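Local atomic coordinates of predicted DNA-binding transcriptional regulator (Aliivibrio fischeri ES114, PDB entry 7DWN), a protein that probably binds DNA as a tetrameric transcriptional regulator of the LysR family, acting at cis-regulatory regions to control transcription. Residues P217-S220 / D225-K228. Residues are numbered along the deposited sequence; the frame is centred on the assembly and turned at random.
Sequences PIFS and DMLK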
# COMPACT_ATOMS: atom_id res chain seq x y z
N PRO A 217 -19.41 34.69 -5.11
CA PRO A 217 -19.32 33.63 -4.10
C PRO A 217 -18.79 34.18 -2.79
O PRO A 217 -17.71 34.77 -2.74
CB PRO A 217 -18.34 32.63 -4.73
CG PRO A 217 -18.18 33.05 -6.17
CD PRO A 217 -18.42 34.52 -6.18
N ILE A 218 -19.55 33.99 -1.71
CA ILE A 218 -19.12 34.43 -0.39
C ILE A 218 -18.92 33.27 0.57
O ILE A 218 -18.48 33.49 1.70
CB ILE A 218 -20.10 35.45 0.21
CG1 ILE A 218 -21.42 34.77 0.57
CG2 ILE A 218 -20.31 36.61 -0.75
CD1 ILE A 218 -22.31 35.60 1.47
N PHE A 219 -19.22 32.04 0.16
CA PHE A 219 -19.16 30.89 1.04
C PHE A 219 -19.29 29.63 0.20
O PHE A 219 -20.12 29.58 -0.71
CB PHE A 219 -20.28 30.95 2.09
CG PHE A 219 -20.34 29.75 2.99
CD1 PHE A 219 -19.60 29.71 4.16
CD2 PHE A 219 -21.15 28.67 2.67
CE1 PHE A 219 -19.66 28.61 4.99
CE2 PHE A 219 -21.21 27.57 3.50
CZ PHE A 219 -20.46 27.53 4.66
N SER A 220 -18.48 28.63 0.51
CA SER A 220 -18.52 27.35 -0.19
C SER A 220 -18.62 26.23 0.83
O SER A 220 -18.04 26.31 1.92
CB SER A 220 -17.29 27.15 -1.07
OG SER A 220 -17.42 25.97 -1.85
N ASP A 225 -26.94 20.96 3.99
CA ASP A 225 -27.52 21.53 5.20
C ASP A 225 -26.81 22.82 5.61
O ASP A 225 -27.45 23.75 6.11
CB ASP A 225 -27.46 20.50 6.33
CG ASP A 225 -28.63 20.62 7.29
OD1 ASP A 225 -29.79 20.57 6.83
OD2 ASP A 225 -28.37 20.77 8.50
N MET A 226 -25.50 22.90 5.37
CA MET A 226 -24.76 24.12 5.66
C MET A 226 -25.27 25.29 4.82
O MET A 226 -25.56 26.37 5.34
CB MET A 226 -23.27 23.88 5.40
CG MET A 226 -22.33 24.87 6.07
SD MET A 226 -22.36 24.71 7.87
CE MET A 226 -23.38 26.11 8.31
N LEU A 227 -25.38 25.08 3.50
CA LEU A 227 -25.91 26.11 2.61
C LEU A 227 -27.33 26.48 2.99
O LEU A 227 -27.71 27.65 2.94
CB LEU A 227 -25.86 25.64 1.16
CG LEU A 227 -24.49 25.30 0.56
CD1 LEU A 227 -24.64 25.01 -0.93
CD2 LEU A 227 -23.51 26.42 0.79
N LYS A 228 -28.14 25.48 3.36
CA LYS A 228 -29.52 25.74 3.76
C LYS A 228 -29.58 26.64 4.99
O LYS A 228 -30.35 27.60 5.04
CB LYS A 228 -30.23 24.41 4.02
CG LYS A 228 -31.63 24.53 4.60
CD LYS A 228 -32.20 23.14 4.86
CE LYS A 228 -33.55 23.21 5.55
NZ LYS A 228 -34.06 21.85 5.88
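F219 reaches from strand 215-221 to helix 224-232 and meets M226 and L227 with the rim of its ring. CZ of F219 lies 3.5 Å from CG of M226, while CE2 of F219 sits 3.7 Å from CD2 of L227. CD2 of L227 lies in the ring plane and is almost as near CD2 of F219, at 3.8 Å. With CG of F219 turned anti to the backbone N (chi1 176°), the ring stands out from the strand and projects its far edge at the helix.

The two helix residues answer differently. M226 runs at about a right angle to F219, and bends at chi2 and chi3 turn its chain after CG, so that this methylene and not the sulfur meets the ring. The CA-CB bond of L227 does not aim at the strand, yet its CD2 branch comes back to the ring edge.

Strand 215-221 pairs in parallel with 191-195, and a parallel strand of the second subunit continues this sheet beyond the chain. The surroundings are largely apolar: F219 touches L194 of its own chain and V126 of the second subunit, M226 packs on I108 of that subunit, and L227 on L240. The contact thus joins a strand to the helix following it in the LysR substrate-binding domain, at a subunit interface. Its chemistry is wholly apolar, so shape and burial, rather than directional bonds, hold the ring edge against the helix.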